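Local atomic coordinates of NADPH Quinone Oxidoreductase (Streptococcus mutans, PDB entry 4F8Y), a protein that probably catalyses the NADPH-dependent reduction of quinones such as menadione, using a bound FAD cofactor in a flavodoxin-like fold. Residues A[70-75]-A[102-107]; A[164-169]-A[175-180]. One frame throughout, in Å; residues are numbered along the deposited sequence.

In the fold
Two contacts of a flavodoxin-like subunit illustrate how packing of different chemistry joins a helix to a loop. Contact 1 joins helix 65-73 to the loop entering strand 106-108, beside the menadione pocket; contact 2 joins the loop after strand 155-163 to helix 171-186, along the FAD pocket. Their centres are about 33 Å apart, on opposite sides of the chain's centre, and share no element. Both are partly buried, contact 2 with its centre farther out (about 19 Å from the chain's centre, against about 13 Å). Contact 1 sets an aromatic ring against a valine and a threonine hydroxyl; contact 2 is aliphatic across its segments, while E167 turns to the cofactor and to N129.

Contact 1 of 2, residues A[70-75]-A[102-107]; sequences LVTWAD and ADFAYS. With VK3 (menadione), chain F.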
# COMPACT_ATOMS: atom_id res chain seq x y z
N LEU A 70 -3.23 -20.95 -1.19
CA LEU A 70 -4.51 -20.45 -0.69
C LEU A 70 -5.27 -19.67 -1.79
O LEU A 70 -6.47 -19.89 -2.03
CB LEU A 70 -4.30 -19.55 0.54
CG LEU A 70 -4.12 -20.21 1.91
CD1 LEU A 70 -3.70 -19.18 2.95
CD2 LEU A 70 -5.42 -20.92 2.36
N VAL A 71 -4.55 -18.78 -2.46
CA VAL A 71 -5.14 -18.03 -3.58
C VAL A 71 -5.66 -18.96 -4.68
O VAL A 71 -6.77 -18.79 -5.15
CB VAL A 71 -4.17 -17.00 -4.17
CG1 VAL A 71 -4.73 -16.43 -5.46
CG2 VAL A 71 -3.90 -15.90 -3.15
N THR A 72 -4.85 -19.94 -5.06
CA THR A 72 -5.23 -20.87 -6.12
C THR A 72 -6.47 -21.68 -5.74
O THR A 72 -7.35 -21.95 -6.57
CB THR A 72 -4.08 -21.84 -6.46
OG1 THR A 72 -2.93 -21.10 -6.92
CG2 THR A 72 -4.52 -22.84 -7.54
N TRP A 73 -6.53 -22.06 -4.47
CA TRP A 73 -7.63 -22.86 -3.94
C TRP A 73 -8.97 -22.08 -3.97
O TRP A 73 -10.00 -22.62 -4.36
CB TRP A 73 -7.25 -23.30 -2.52
CG TRP A 73 -8.34 -23.83 -1.62
CD1 TRP A 73 -8.72 -25.13 -1.46
CD2 TRP A 73 -9.16 -23.06 -0.73
NE1 TRP A 73 -9.74 -25.22 -0.54
CE2 TRP A 73 -10.02 -23.96 -0.07
CE3 TRP A 73 -9.25 -21.69 -0.43
CZ2 TRP A 73 -10.96 -23.54 0.87
CZ3 TRP A 73 -10.19 -21.28 0.51
CH2 TRP A 73 -11.02 -22.20 1.15
N ALA A 74 -8.92 -20.80 -3.60
CA ALA A 74 -10.12 -19.98 -3.50
C ALA A 74 -10.90 -19.79 -4.80
O ALA A 74 -10.31 -19.68 -5.88
CB ALA A 74 -9.76 -18.62 -2.91
N ASP A 75 -12.22 -19.78 -4.69
CA ASP A 75 -13.10 -19.33 -5.77
C ASP A 75 -13.46 -17.87 -5.52
O ASP A 75 -13.69 -17.11 -6.46
CB ASP A 75 -14.39 -20.17 -5.84
CG ASP A 75 -14.13 -21.64 -6.09
OD1 ASP A 75 -13.34 -21.95 -7.00
OD2 ASP A 75 -14.71 -22.48 -5.38
N ALA A 102 4.48 -12.15 -10.90
CA ALA A 102 4.51 -12.57 -12.30
C ALA A 102 4.75 -14.07 -12.38
O ALA A 102 5.59 -14.61 -11.68
CB ALA A 102 5.57 -11.82 -13.07
N ASP A 103 3.97 -14.73 -13.24
CA ASP A 103 4.01 -16.18 -13.40
C ASP A 103 3.18 -16.92 -12.37
O ASP A 103 3.18 -18.15 -12.32
CB ASP A 103 5.44 -16.68 -13.44
CG ASP A 103 6.15 -16.26 -14.68
OD1 ASP A 103 5.47 -16.19 -15.73
OD2 ASP A 103 7.37 -15.99 -14.62
N PHE A 104 2.48 -16.17 -11.54
CA PHE A 104 1.46 -16.76 -10.70
C PHE A 104 0.12 -16.04 -10.88
O PHE A 104 -0.85 -16.64 -11.35
CB PHE A 104 1.86 -16.76 -9.22
CG PHE A 104 0.78 -17.30 -8.32
CD1 PHE A 104 0.52 -18.66 -8.26
CD2 PHE A 104 -0.01 -16.44 -7.56
CE1 PHE A 104 -0.49 -19.16 -7.46
CE2 PHE A 104 -1.02 -16.94 -6.75
CZ PHE A 104 -1.26 -18.30 -6.70
N ALA A 105 0.10 -14.76 -10.53
CA ALA A 105 -1.14 -13.99 -10.55
C ALA A 105 -1.42 -13.41 -11.92
O ALA A 105 -2.58 -13.20 -12.29
CB ALA A 105 -1.09 -12.89 -9.52
N TYR A 106 -0.36 -13.16 -12.68
CA TYR A 106 -0.47 -12.54 -13.99
C TYR A 106 0.78 -12.87 -14.82
O TYR A 106 1.73 -13.47 -14.32
CB TYR A 106 -0.58 -11.02 -13.84
CG TYR A 106 0.71 -10.40 -13.34
CD1 TYR A 106 1.02 -10.39 -11.99
CD2 TYR A 106 1.63 -9.86 -14.23
CE1 TYR A 106 2.21 -9.85 -11.53
CE2 TYR A 106 2.82 -9.31 -13.79
CZ TYR A 106 3.11 -9.30 -12.44
OH TYR A 106 4.28 -8.75 -11.99
N SER A 107 0.76 -12.49 -16.09
CA SER A 107 1.94 -12.58 -16.94
C SER A 107 1.78 -11.59 -18.07
O SER A 107 0.82 -10.83 -18.13
CB SER A 107 2.16 -14.01 -17.47
OG SER A 107 1.16 -14.38 -18.40
C1K VK3 F . 2.33 -5.73 -12.25
O1K VK3 F . 2.50 -6.75 -11.31
C2K VK3 F . 1.05 -4.99 -12.25
C3K VK3 F . 0.84 -4.00 -13.18
C4K VK3 F . 1.85 -3.70 -14.13
O4K VK3 F . 1.62 -2.71 -15.10
C5K VK3 F . 3.09 -4.42 -14.14
C6K VK3 F . 4.10 -4.13 -15.08
C7K VK3 F . 5.29 -4.81 -15.07
C8K VK3 F . 5.51 -5.88 -14.06
C9K VK3 F . 4.53 -6.17 -13.15
C10 VK3 F . 3.31 -5.46 -13.16
C11 VK3 F . -0.49 -3.27 -13.17
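T72 touches F104 from a helix end whose carbonyls converge on K120 NZ: T72 O and A74 O bond to it, V71 O weakly. The T72 hydroxyl, OG1, is hydrogen-bonded to R68 O, one helical turn earlier, and sits 3.2 Å from F104 CE1 and 3.3 Å from F104 CZ, at the edge and near the ring plane, so it meets the aromatic rim and not the pi face. The T72 torsion places OG1 beside its own backbone N (chi1 -60°), the setting that lets it bond back along the helix. F104 is swung out from its loop with CG opposite the backbone N (chi1 177°), and its ring reaches V71 as well. There the approach is oblique and apolar, with V71 CG1 4.0 Å from F104 CE2. One ring thus spans adjacent helix residues, one buried and one exposed. D103 N donates to Y106 O at 2.8 Å, tying the loop to the first residue of strand 106-108. Y106 belongs to the menadione pocket; its ring also meets that of W85 of the second subunit, the planes nearly perpendicular (about 85°). Helix 65-73 rests L70 on strands 2-7 and 32-37, while strand 106-108 pairs antiparallel with 113-115.

Contact 2 of 2, residues A[164-169]-A[175-180]; sequences TSIEKI and QKLLHK. With FAD (flavin-adenine dinucleotide), chain E.
In this flavodoxin-like fold, the loop following strand 155-163 lines the FAD pocket and then folds back onto helix 171-186, where L177 receives it. L177 CD1 is the meeting point: I166 CD1 lies 3.3 Å away from L177 CD1, and I169 CD1 comes to 3.5 Å from it, both tighter than usual van der Waals contact between carbons. The two isoleucines arrive differently. I169 meets the leucine tip to tip, its CG1 held between backbone N and carbonyl carbon (chi1 56°) and the chain extended beyond, whereas I166 lies across it at a slant. The other branch of I166 serves the cofactor, with CG2 3.7 Å from FAD C5'. On the helix side the next residue, L178, puts CD1 3.8 Å from the adenine atom N1A of FAD. Within the loop, I169 N bonds to S165 O at 3.0 Å, which closes the turn carrying E167 toward the flavin's ribityl chain. FAD O3' donates to E167 OE2 across a modelled 2.4 Å, a value short enough to be doubtful in detail. Across the two segments the contacts are between methyl groups; with N129 ND2 bonded to OE1 and the ribityl hydroxyl to OE2, the E167 carboxylate is probably held against rotation, consistent with a charged acceptor positioned for the cofactor.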
# COMPACT_ATOMS: atom_id res chain seq x y z
N THR A 164 -18.11 4.12 5.69
CA THR A 164 -17.54 5.46 5.78
C THR A 164 -17.83 6.15 7.12
O THR A 164 -18.59 5.64 7.95
CB THR A 164 -18.02 6.33 4.59
OG1 THR A 164 -19.43 6.57 4.70
CG2 THR A 164 -17.75 5.63 3.26
N SER A 165 -17.21 7.32 7.33
CA SER A 165 -17.33 8.07 8.58
C SER A 165 -17.47 7.09 9.74
O SER A 165 -18.38 7.21 10.56
CB SER A 165 -18.53 9.02 8.53
OG SER A 165 -18.50 9.80 7.35
N ILE A 166 -16.56 6.13 9.77
CA ILE A 166 -16.72 4.94 10.60
C ILE A 166 -16.56 5.25 12.07
O ILE A 166 -17.22 4.65 12.92
CB ILE A 166 -15.76 3.79 10.16
CG1 ILE A 166 -16.30 2.44 10.63
CG2 ILE A 166 -14.34 4.02 10.67
CD1 ILE A 166 -17.75 2.22 10.30
N GLU A 167 -15.68 6.20 12.37
CA GLU A 167 -15.43 6.59 13.75
C GLU A 167 -16.28 7.80 14.12
O GLU A 167 -16.51 8.05 15.30
CB GLU A 167 -13.93 6.85 13.99
CG GLU A 167 -13.04 5.62 13.79
CD GLU A 167 -11.56 5.94 13.83
OE1 GLU A 167 -11.19 7.12 13.67
OE2 GLU A 167 -10.75 5.00 14.02
N LYS A 168 -16.76 8.53 13.12
CA LYS A 168 -17.60 9.70 13.37
C LYS A 168 -19.07 9.34 13.67
O LYS A 168 -19.74 10.04 14.43
CB LYS A 168 -17.53 10.69 12.21
N ILE A 169 -19.56 8.26 13.08
CA ILE A 169 -20.95 7.85 13.30
C ILE A 169 -21.17 7.31 14.72
O ILE A 169 -20.21 7.16 15.49
CB ILE A 169 -21.47 6.85 12.21
CG1 ILE A 169 -20.59 5.60 12.11
CG2 ILE A 169 -21.58 7.55 10.86
CD1 ILE A 169 -21.12 4.54 11.18
N GLN A 175 -23.46 -0.56 14.39
CA GLN A 175 -24.16 -1.85 14.49
C GLN A 175 -25.02 -2.07 13.25
O GLN A 175 -25.07 -3.17 12.70
CB GLN A 175 -25.01 -1.91 15.77
N LYS A 176 -25.69 -1.01 12.80
CA LYS A 176 -26.40 -1.03 11.51
C LYS A 176 -25.48 -1.42 10.34
O LYS A 176 -25.85 -2.24 9.51
CB LYS A 176 -27.09 0.31 11.24
CG LYS A 176 -28.44 0.48 11.93
CD LYS A 176 -29.12 1.77 11.49
CE LYS A 176 -30.57 1.82 11.94
NZ LYS A 176 -30.77 1.52 13.40
N LEU A 177 -24.28 -0.83 10.27
CA LEU A 177 -23.29 -1.25 9.28
C LEU A 177 -22.97 -2.75 9.36
O LEU A 177 -22.82 -3.43 8.34
CB LEU A 177 -22.01 -0.42 9.41
CG LEU A 177 -22.12 1.04 9.00
CD1 LEU A 177 -20.78 1.74 9.14
CD2 LEU A 177 -22.64 1.15 7.58
N LEU A 178 -22.86 -3.27 10.59
CA LEU A 178 -22.60 -4.69 10.80
C LEU A 178 -23.74 -5.55 10.24
O LEU A 178 -23.50 -6.61 9.67
CB LEU A 178 -22.37 -5.00 12.28
CG LEU A 178 -21.08 -4.46 12.89
CD1 LEU A 178 -21.08 -4.62 14.41
CD2 LEU A 178 -19.87 -5.15 12.27
N HIS A 179 -24.97 -5.07 10.38
CA HIS A 179 -26.13 -5.75 9.81
C HIS A 179 -26.06 -5.81 8.29
O HIS A 179 -26.40 -6.83 7.68
CB HIS A 179 -27.44 -5.08 10.25
CG HIS A 179 -27.61 -4.97 11.73
ND1 HIS A 179 -26.83 -5.68 12.62
CD2 HIS A 179 -28.48 -4.26 12.48
CE1 HIS A 179 -27.21 -5.41 13.85
NE2 HIS A 179 -28.21 -4.55 13.80
N LYS A 180 -25.63 -4.70 7.68
CA LYS A 180 -25.43 -4.64 6.23
C LYS A 180 -24.37 -5.65 5.73
O LYS A 180 -24.58 -6.34 4.73
CB LYS A 180 -25.10 -3.21 5.79
CG LYS A 180 -25.13 -2.99 4.27
CD LYS A 180 -24.86 -1.52 3.87
CE LYS A 180 -23.38 -1.17 3.89
NZ LYS A 180 -23.06 0.12 3.19
PA FAD E . -11.52 0.76 16.01
O1A FAD E . -10.55 1.96 16.59
O2A FAD E . -11.01 -0.54 16.44
O5B FAD E . -13.05 0.97 16.52
C5B FAD E . -13.77 2.07 16.02
C4B FAD E . -15.09 2.30 16.75
O4B FAD E . -16.07 1.22 16.67
C3B FAD E . -14.98 2.54 18.31
O3B FAD E . -15.58 3.67 18.87
C2B FAD E . -15.31 1.17 18.88
O2B FAD E . -15.49 1.07 20.26
C1B FAD E . -16.40 0.80 17.96
N9A FAD E . -16.79 -0.61 17.98
C8A FAD E . -16.01 -1.68 18.17
N7A FAD E . -16.79 -2.81 18.08
C5A FAD E . -18.08 -2.41 17.83
C6A FAD E . -19.25 -3.11 17.65
N6A FAD E . -19.25 -4.56 17.72
N1A FAD E . -20.40 -2.46 17.41
C2A FAD E . -20.41 -1.10 17.35
N3A FAD E . -19.25 -0.41 17.52
C4A FAD E . -18.10 -1.07 17.76
N1 FAD E . -9.17 7.07 7.59
C2 FAD E . -9.48 8.20 6.59
O2 FAD E . -10.78 8.25 6.12
N3 FAD E . -8.41 8.25 5.46
C4 FAD E . -6.86 8.03 5.78
O4 FAD E . -6.11 7.68 4.67
C4X FAD E . -6.60 7.10 6.99
N5 FAD E . -5.25 6.75 7.41
C5X FAD E . -4.99 6.08 8.67
C6 FAD E . -3.65 5.70 8.94
C7 FAD E . -3.37 5.05 10.11
C7M FAD E . -1.93 4.63 10.40
C8 FAD E . -4.35 4.79 10.99
C8M FAD E . -4.03 4.07 12.30
C9 FAD E . -5.64 5.16 10.73
C9A FAD E . -5.95 5.83 9.52
N10 FAD E . -7.32 6.20 9.26
C10 FAD E . -7.73 6.87 8.02
C1' FAD E . -8.37 5.75 10.15
C2' FAD E . -8.89 4.33 9.95
O2' FAD E . -9.34 4.02 8.65
C3' FAD E . -9.84 3.90 11.05
O3' FAD E . -9.29 4.02 12.33
C4' FAD E . -10.38 2.51 10.78
O4' FAD E . -10.80 2.31 9.47
C5' FAD E . -11.43 2.08 11.77
O5' FAD E . -11.53 0.70 11.86
P FAD E . -10.87 0.03 13.21
O1P FAD E . -11.20 -1.58 13.21
O2P FAD E . -9.43 0.29 13.24
O3P FAD E . -11.63 0.92 14.37